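Long-range contact in glucanase (PDB 5GXX), which probably cleaves internal beta-1,4-glucosidic bonds of cellulose as a family 9 endoglucanase of the cellulosome: residues L59-Y73 / V144-V158. The protein carries 1 engineered substitution. Numbering follows the deposited sequence.
Sequences LPMAYSAAMLGWALY and VVGQMAAALAVGSIV
One water donates to Ala-151 O at 2.8 Å and to Ala-65 O at 3.1 Å, tying together two helix carbonyls that already accept the amides of Gly-155 and Gly-69. Close by, the helices run nearly parallel, their axes 7.9 Å apart and inclined by 23°, and CA of Ala-66 comes to 3.9 Å from CA of Ala-151. Small residues permit this approach: the methyl of Ala-151 presses on Ala-62 O and touches the methyls of Ala-65 and Ala-66. Gln-147 and Val-154 are knobs in holes of helix 59-73. Gln-147, with CG anti to its N (chi1 -170°) and a bend at chi2, lays its amide along the backbone of Tyr-63, OE1 lying 3.4 Å from Tyr-63 CA and also touching Ala-66 CB; the side chain of Leu-59 crosses that of Gln-147 at about a right angle, its CD1 resting on Gln-147 CB. The buried OE1 accepts a hydrogen bond from Trp-203 NE1, on helix 198-212. Val-154 fills the hole formed by Ala-66, Gly-69, Trp-70 and Tyr-73, CG1 against Ala-66 O and CG2 3.6 Å from Gly-69 C, where glycine has no side chain in the way. At the far end Val-158 packs against Leu-72 and Tyr-73, its CG1 on Tyr-73 CB, while Ile-157 CG2 meets the ring of Tyr-73 edge-on, in its plane, 3.8 Å from CD1. Both helices belong to the (alpha/alpha)6-barrel catalytic domain of family 9, helix 85-101 packing against Ala-65 and Leu-72. Cohesion is thus almost wholly apolar, the shared water supplying polar linkage and Gln-147 spending its carbonyl oxygen on a third helix.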
ATOM      1  N   LEU A  59      40.966  -7.656   4.323  1.00 14.28           N
ATOM      2  CA  LEU A  59      41.925  -8.446   3.548  1.00 13.62           C
ATOM      3  C   LEU A  59      42.299  -7.708   2.255  1.00 12.60           C
ATOM      4  O   LEU A  59      43.478  -7.407   2.060  1.00 13.86           O
ATOM      5  CB  LEU A  59      41.476  -9.899   3.317  1.00 15.18           C
ATOM      6  CG  LEU A  59      42.415 -10.818   2.523  1.00 14.45           C
ATOM      7  CD1 LEU A  59      43.817 -10.892   3.127  1.00 15.31           C
ATOM      8  CD2 LEU A  59      41.800 -12.209   2.433  1.00 13.95           C
ATOM      9  N   PRO A  60      41.337  -7.420   1.355  1.00 12.64           N
ATOM     10  CA  PRO A  60      41.763  -6.627   0.197  1.00 12.35           C
ATOM     11  C   PRO A  60      42.182  -5.197   0.547  1.00 12.26           C
ATOM     12  O   PRO A  60      42.955  -4.597  -0.201  1.00 12.29           O
ATOM     13  CB  PRO A  60      40.519  -6.626  -0.707  1.00 11.20           C
ATOM     14  CG  PRO A  60      39.370  -6.797   0.278  1.00 12.78           C
ATOM     15  CD  PRO A  60      39.918  -7.799   1.251  1.00 11.97           C
ATOM     16  N   MET A  61      41.714  -4.643   1.663  1.00 12.86           N
ATOM     17  CA  MET A  61      42.125  -3.291   1.997  1.00 12.65           C
ATOM     18  C   MET A  61      43.598  -3.267   2.333  1.00 14.15           C
ATOM     19  O   MET A  61      44.350  -2.424   1.813  1.00 13.48           O
ATOM     20  CB  MET A  61      41.329  -2.709   3.166  1.00 12.23           C
ATOM     21  CG  MET A  61      41.428  -1.193   3.208  1.00 14.07           C
ATOM     22  SD  MET A  61      41.054  -0.418   4.790  1.00 14.01           S
ATOM     23  CE  MET A  61      39.382  -0.953   5.132  1.00 13.59           C
ATOM     24  N   ALA A  62      44.012  -4.222   3.171  1.00 12.72           N
ATOM     25  CA  ALA A  62      45.401  -4.299   3.579  1.00 14.45           C
ATOM     26  C   ALA A  62      46.258  -4.706   2.387  1.00 12.75           C
ATOM     27  O   ALA A  62      47.343  -4.166   2.209  1.00 13.21           O
ATOM     28  CB  ALA A  62      45.552  -5.267   4.747  1.00 13.92           C
ATOM     29  N   TYR A  63      45.760  -5.596   1.531  1.00 12.70           N
ATOM     30  CA  TYR A  63      46.511  -6.015   0.347  1.00 12.22           C
ATOM     31  C   TYR A  63      46.810  -4.782  -0.484  1.00 12.00           C
ATOM     32  O   TYR A  63      47.947  -4.569  -0.930  1.00 13.37           O
ATOM     33  CB  TYR A  63      45.734  -7.046  -0.480  1.00 12.18           C
ATOM     34  CG  TYR A  63      46.199  -7.111  -1.920  1.00 12.85           C
ATOM     35  CD1 TYR A  63      47.273  -7.920  -2.284  1.00 14.27           C
ATOM     36  CD2 TYR A  63      45.568  -6.342  -2.907  1.00 12.43           C
ATOM     37  CE1 TYR A  63      47.723  -7.973  -3.598  1.00 12.75           C
ATOM     38  CE2 TYR A  63      46.014  -6.390  -4.238  1.00 11.39           C
ATOM     39  CZ  TYR A  63      47.097  -7.197  -4.559  1.00 12.03           C
ATOM     40  OH  TYR A  63      47.564  -7.280  -5.852  1.00 11.21           O
ATOM     41  N   SER A  64      45.767  -3.979  -0.684  1.00 12.31           N
ATOM     42  CA  SER A  64      45.859  -2.768  -1.511  1.00 13.00           C
ATOM     43  C   SER A  64      46.889  -1.815  -0.909  1.00 13.29           C
ATOM     44  O   SER A  64      47.752  -1.291  -1.613  1.00 13.00           O
ATOM     45  CB  SER A  64      44.511  -2.064  -1.710  1.00 11.32           C
ATOM     46  OG  SER A  64      43.566  -2.903  -2.356  1.00 11.94           O
ATOM     47  N   ALA A  65      46.793  -1.569   0.391  1.00 13.87           N
ATOM     48  CA  ALA A  65      47.793  -0.743   1.070  1.00 14.17           C
ATOM     49  C   ALA A  65      49.215  -1.288   0.926  1.00 13.73           C
ATOM     50  O   ALA A  65      50.141  -0.524   0.638  1.00 14.02           O
ATOM     51  CB  ALA A  65      47.429  -0.604   2.549  1.00 13.17           C
ATOM     52  N   ALA A  66      49.397  -2.598   1.092  1.00 13.76           N
ATOM     53  CA  ALA A  66      50.707  -3.224   0.909  1.00 13.92           C
ATOM     54  C   ALA A  66      51.262  -2.970  -0.494  1.00 13.47           C
ATOM     55  O   ALA A  66      52.434  -2.653  -0.669  1.00 13.74           O
ATOM     56  CB  ALA A  66      50.649  -4.721   1.198  1.00 12.98           C
ATOM     57  N   MET A  67      50.403  -3.090  -1.501  1.00 13.04           N
ATOM     58  CA  MET A  67      50.844  -2.866  -2.878  1.00 13.16           C
ATOM     59  C   MET A  67      51.149  -1.397  -3.148  1.00 13.10           C
ATOM     60  O   MET A  67      52.101  -1.129  -3.882  1.00 14.01           O
ATOM     61  CB  MET A  67      49.757  -3.331  -3.835  1.00 12.21           C
ATOM     62  CG  MET A  67      49.497  -4.816  -3.832  1.00 11.51           C
ATOM     63  SD  MET A  67      50.953  -5.792  -4.174  1.00 13.35           S
ATOM     64  CE  MET A  67      51.213  -5.529  -5.933  1.00 12.72           C
ATOM     65  N   LEU A  68      50.409  -0.462  -2.553  1.00 12.30           N
ATOM     66  CA  LEU A  68      50.782   0.955  -2.628  1.00 11.93           C
ATOM     67  C   LEU A  68      52.140   1.199  -1.969  1.00 13.56           C
ATOM     68  O   LEU A  68      52.952   1.972  -2.495  1.00 13.76           O
ATOM     69  CB  LEU A  68      49.719   1.867  -2.015  1.00 13.50           C
ATOM     70  CG  LEU A  68      48.360   1.900  -2.722  1.00 13.03           C
ATOM     71  CD1 LEU A  68      47.526   3.081  -2.210  1.00 15.31           C
ATOM     72  CD2 LEU A  68      48.447   1.964  -4.253  1.00 16.17           C
ATOM     73  N   GLY A  69      52.375   0.519  -0.843  1.00 14.58           N
ATOM     74  CA  GLY A  69      53.667   0.577  -0.164  1.00 14.79           C
ATOM     75  C   GLY A  69      54.759   0.029  -1.060  1.00 14.38           C
ATOM     76  O   GLY A  69      55.831   0.641  -1.180  1.00 14.97           O
ATOM     77  N   TRP A  70      54.476  -1.093  -1.724  1.00 13.47           N
ATOM     78  CA  TRP A  70      55.471  -1.731  -2.582  1.00 13.79           C
ATOM     79  C   TRP A  70      55.802  -0.786  -3.735  1.00 13.76           C
ATOM     80  O   TRP A  70      56.975  -0.673  -4.103  1.00 14.60           O
ATOM     81  CB  TRP A  70      54.997  -3.113  -3.053  1.00 13.32           C
ATOM     82  CG  TRP A  70      56.055  -3.985  -3.682  1.00 14.08           C
ATOM     83  CD1 TRP A  70      57.390  -3.728  -3.749  1.00 12.50           C
ATOM     84  CD2 TRP A  70      55.863  -5.267  -4.308  1.00 15.20           C
ATOM     85  NE1 TRP A  70      58.041  -4.753  -4.398  1.00 14.52           N
ATOM     86  CE2 TRP A  70      57.125  -5.712  -4.748  1.00 17.67           C
ATOM     87  CE3 TRP A  70      54.734  -6.062  -4.578  1.00 15.82           C
ATOM     88  CZ2 TRP A  70      57.297  -6.931  -5.418  1.00 16.35           C
ATOM     89  CZ3 TRP A  70      54.906  -7.268  -5.228  1.00 14.25           C
ATOM     90  CH2 TRP A  70      56.173  -7.683  -5.665  1.00 16.65           C
ATOM     91  N   ALA A  71      54.793  -0.104  -4.282  1.00 14.60           N
ATOM     92  CA  ALA A  71      55.035   0.869  -5.351  1.00 14.38           C
ATOM     93  C   ALA A  71      56.040   1.943  -4.916  1.00 15.40           C
ATOM     94  O   ALA A  71      56.978   2.276  -5.655  1.00 15.41           O
ATOM     95  CB  ALA A  71      53.729   1.488  -5.803  1.00 13.22           C
ATOM     96  N   LEU A  72      55.844   2.469  -3.710  1.00 16.05           N
ATOM     97  CA  LEU A  72      56.742   3.472  -3.159  1.00 16.36           C
ATOM     98  C   LEU A  72      58.118   2.881  -2.883  1.00 16.49           C
ATOM     99  O   LEU A  72      59.123   3.558  -3.115  1.00 17.24           O
ATOM    100  CB  LEU A  72      56.147   4.087  -1.885  1.00 15.96           C
ATOM    101  CG  LEU A  72      54.985   5.073  -2.064  1.00 15.50           C
ATOM    102  CD1 LEU A  72      54.271   5.359  -0.740  1.00 15.11           C
ATOM    103  CD2 LEU A  72      55.394   6.396  -2.722  1.00 17.39           C
ATOM    104  N   TYR A  73      58.169   1.638  -2.399  1.00 16.44           N
ATOM    105  CA  TYR A  73      59.424   0.967  -2.062  1.00 17.24           C
ATOM    106  C   TYR A  73      60.320   0.797  -3.284  1.00 18.66           C
ATOM    107  O   TYR A  73      61.532   0.971  -3.197  1.00 19.86           O
ATOM    108  CB  TYR A  73      59.144  -0.383  -1.381  1.00 18.22           C
ATOM    109  CG  TYR A  73      60.361  -1.166  -0.948  1.00 17.56           C
ATOM    110  CD1 TYR A  73      60.969  -0.940   0.294  1.00 18.89           C
ATOM    111  CD2 TYR A  73      60.883  -2.170  -1.754  1.00 18.13           C
ATOM    112  CE1 TYR A  73      62.084  -1.675   0.693  1.00 19.11           C
ATOM    113  CE2 TYR A  73      61.985  -2.911  -1.362  1.00 16.85           C
ATOM    114  CZ  TYR A  73      62.588  -2.653  -0.137  1.00 17.62           C
ATOM    115  OH  TYR A  73      63.688  -3.407   0.221  1.00 22.46           O
ATOM    116  N   VAL A 144      43.938 -12.576   7.046  1.00 15.56           N
ATOM    117  CA  VAL A 144      43.641 -11.152   7.175  1.00 16.94           C
ATOM    118  C   VAL A 144      44.652 -10.454   8.088  1.00 17.40           C
ATOM    119  O   VAL A 144      45.142  -9.372   7.745  1.00 18.00           O
ATOM    120  CB  VAL A 144      42.169 -10.864   7.549  1.00 15.85           C
ATOM    121  CG1 VAL A 144      41.846 -11.322   8.973  1.00 16.73           C
ATOM    122  CG2 VAL A 144      41.829  -9.386   7.344  1.00 16.61           C
ATOM    123  N   VAL A 145      44.980 -11.054   9.233  1.00 18.24           N
ATOM    124  CA  VAL A 145      45.959 -10.424  10.112  1.00 17.30           C
ATOM    125  C   VAL A 145      47.370 -10.384   9.521  1.00 16.76           C
ATOM    126  O   VAL A 145      48.105  -9.419   9.733  1.00 16.26           O
ATOM    127  CB  VAL A 145      45.978 -11.099  11.517  1.00 17.54           C
ATOM    128  CG1 VAL A 145      47.026 -10.471  12.444  1.00 19.60           C
ATOM    129  CG2 VAL A 145      44.604 -11.004  12.189  1.00 20.14           C
ATOM    130  N   GLY A 146      47.743 -11.417   8.772  1.00 16.80           N
ATOM    131  CA  GLY A 146      49.058 -11.469   8.144  1.00 17.35           C
ATOM    132  C   GLY A 146      49.182 -10.399   7.069  1.00 17.08           C
ATOM    133  O   GLY A 146      50.230  -9.767   6.912  1.00 16.90           O
ATOM    134  N   GLN A 147      48.101 -10.203   6.322  1.00 17.10           N
ATOM    135  CA  GLN A 147      48.083  -9.145   5.302  1.00 14.72           C
ATOM    136  C   GLN A 147      48.149  -7.755   5.924  1.00 16.41           C
ATOM    137  O   GLN A 147      48.868  -6.880   5.434  1.00 15.21           O
ATOM    138  CB  GLN A 147      46.881  -9.288   4.348  1.00 15.35           C
ATOM    139  CG  GLN A 147      46.910  -8.382   3.106  1.00 16.40           C
ATOM    140  CD  GLN A 147      48.113  -8.612   2.207  1.00 14.15           C
ATOM    141  OE1 GLN A 147      48.905  -7.697   1.994  1.00 15.99           O
ATOM    142  NE2 GLN A 147      48.261  -9.827   1.687  1.00 16.12           N
ATOM    143  N   MET A 148      47.444  -7.562   7.037  1.00 16.12           N
ATOM    144  CA  MET A 148      47.511  -6.282   7.741  1.00 16.06           C
ATOM    145  C   MET A 148      48.945  -6.047   8.221  1.00 16.28           C
ATOM    146  O   MET A 148      49.463  -4.933   8.127  1.00 16.14           O
ATOM    147  CB  MET A 148      46.515  -6.231   8.909  1.00 15.68           C
ATOM    148  CG  MET A 148      45.049  -6.305   8.480  1.00 16.06           C
ATOM    149  SD  MET A 148      43.902  -6.652   9.847  1.00 16.93           S
ATOM    150  CE  MET A 148      44.142  -5.214  10.904  1.00 19.70           C
ATOM    151  N   ALA A 149      49.602  -7.108   8.689  1.00 14.53           N
ATOM    152  CA  ALA A 149      50.996  -7.008   9.115  1.00 16.44           C
ATOM    153  C   ALA A 149      51.912  -6.598   7.965  1.00 14.54           C
ATOM    154  O   ALA A 149      52.774  -5.740   8.139  1.00 15.73           O
ATOM    155  CB  ALA A 149      51.479  -8.328   9.683  1.00 15.28           C
ATOM    156  N   ALA A 150      51.722  -7.227   6.804  1.00 16.21           N
ATOM    157  CA  ALA A 150      52.555  -6.965   5.639  1.00 14.32           C
ATOM    158  C   ALA A 150      52.426  -5.511   5.199  1.00 14.38           C
ATOM    159  O   ALA A 150      53.426  -4.849   4.904  1.00 14.13           O
ATOM    160  CB  ALA A 150      52.157  -7.896   4.494  1.00 13.09           C
ATOM    161  N   ALA A 151      51.189  -5.017   5.164  1.00 14.14           N
ATOM    162  CA  ALA A 151      50.920  -3.636   4.752  1.00 14.82           C
ATOM    163  C   ALA A 151      51.632  -2.660   5.673  1.00 15.03           C
ATOM    164  O   ALA A 151      52.273  -1.700   5.234  1.00 14.09           O
ATOM    165  CB  ALA A 151      49.428  -3.369   4.755  1.00 15.26           C
ATOM    166  N   LEU A 152      51.547  -2.948   6.967  1.00 15.84           N
ATOM    167  CA  LEU A 152      52.227  -2.101   7.942  1.00 15.36           C
ATOM    168  C   LEU A 152      53.751  -2.234   7.913  1.00 16.47           C
ATOM    169  O   LEU A 152      54.475  -1.262   8.162  1.00 16.14           O
ATOM    170  CB  LEU A 152      51.656  -2.346   9.343  1.00 15.04           C
ATOM    171  CG  LEU A 152      50.226  -1.820   9.514  1.00 17.83           C
ATOM    172  CD1 LEU A 152      49.524  -2.501  10.688  1.00 19.17           C
ATOM    173  CD2 LEU A 152      50.185  -0.296   9.666  1.00 16.44           C
ATOM    174  N   ALA A 153      54.247  -3.408   7.552  1.00 16.81           N
ATOM    175  CA  ALA A 153      55.690  -3.598   7.443  1.00 18.40           C
ATOM    176  C   ALA A 153      56.252  -2.767   6.294  1.00 17.54           C
ATOM    177  O   ALA A 153      57.146  -1.947   6.481  1.00 18.50           O
ATOM    178  CB  ALA A 153      56.032  -5.067   7.273  1.00 16.52           C
ATOM    179  N   VAL A 154      55.738  -2.971   5.085  1.00 16.94           N
ATOM    180  CA  VAL A 154      56.203  -2.111   4.002  1.00 17.21           C
ATOM    181  C   VAL A 154      55.917  -0.621   4.234  1.00 17.16           C
ATOM    182  O   VAL A 154      56.769   0.228   3.957  1.00 17.95           O
ATOM    183  CB  VAL A 154      55.723  -2.608   2.621  1.00 16.41           C
ATOM    184  CG1 VAL A 154      54.184  -2.595   2.496  1.00 14.84           C
ATOM    185  CG2 VAL A 154      56.394  -1.807   1.521  1.00 17.78           C
ATOM    186  N   GLY A 155      54.748  -0.287   4.780  1.00 15.54           N
ATOM    187  CA  GLY A 155      54.433   1.106   5.088  1.00 16.82           C
ATOM    188  C   GLY A 155      55.438   1.758   6.021  1.00 17.77           C
ATOM    189  O   GLY A 155      55.796   2.926   5.847  1.00 16.69           O
ATOM    190  N   SER A 156      55.883   0.979   7.004  1.00 18.03           N
ATOM    191  CA  SER A 156      56.857   1.463   7.988  1.00 19.23           C
ATOM    192  C   SER A 156      58.176   1.833   7.312  1.00 19.78           C
ATOM    193  O   SER A 156      58.832   2.782   7.734  1.00 20.31           O
ATOM    194  CB  SER A 156      57.071   0.426   9.094  1.00 19.49           C
ATOM    195  OG  SER A 156      58.019  -0.578   8.753  1.00 18.66           O
ATOM    196  N   ILE A 157      58.556   1.116   6.258  1.00 17.87           N
ATOM    197  CA  ILE A 157      59.765   1.462   5.505  1.00 18.69           C
ATOM    198  C   ILE A 157      59.551   2.746   4.702  1.00 19.21           C
ATOM    199  O   ILE A 157      60.286   3.728   4.837  1.00 19.77           O
ATOM    200  CB  ILE A 157      60.169   0.359   4.497  1.00 17.07           C
ATOM    201  CG1 ILE A 157      60.324  -0.982   5.214  1.00 15.61           C
ATOM    202  CG2 ILE A 157      61.408   0.745   3.673  1.00 18.40           C
ATOM    203  CD1 ILE A 157      60.584  -2.160   4.278  1.00 16.29           C
ATOM    204  N   VAL A 158      58.537   2.729   3.845  1.00 18.55           N
ATOM    205  CA  VAL A 158      58.404   3.806   2.875  1.00 18.55           C
ATOM    206  C   VAL A 158      57.934   5.117   3.498  1.00 19.07           C
ATOM    207  O   VAL A 158      58.180   6.188   2.930  1.00 19.77           O
ATOM    208  CB  VAL A 158      57.562   3.375   1.640  1.00 16.56           C
ATOM    209  CG1 VAL A 158      58.092   2.075   1.087  1.00 16.12           C
ATOM    210  CG2 VAL A 158      56.076   3.233   1.958  1.00 17.75           C
TER
HETATM  211  O   HOH W   1      52.132  -0.178   2.938  1.00 28.86           O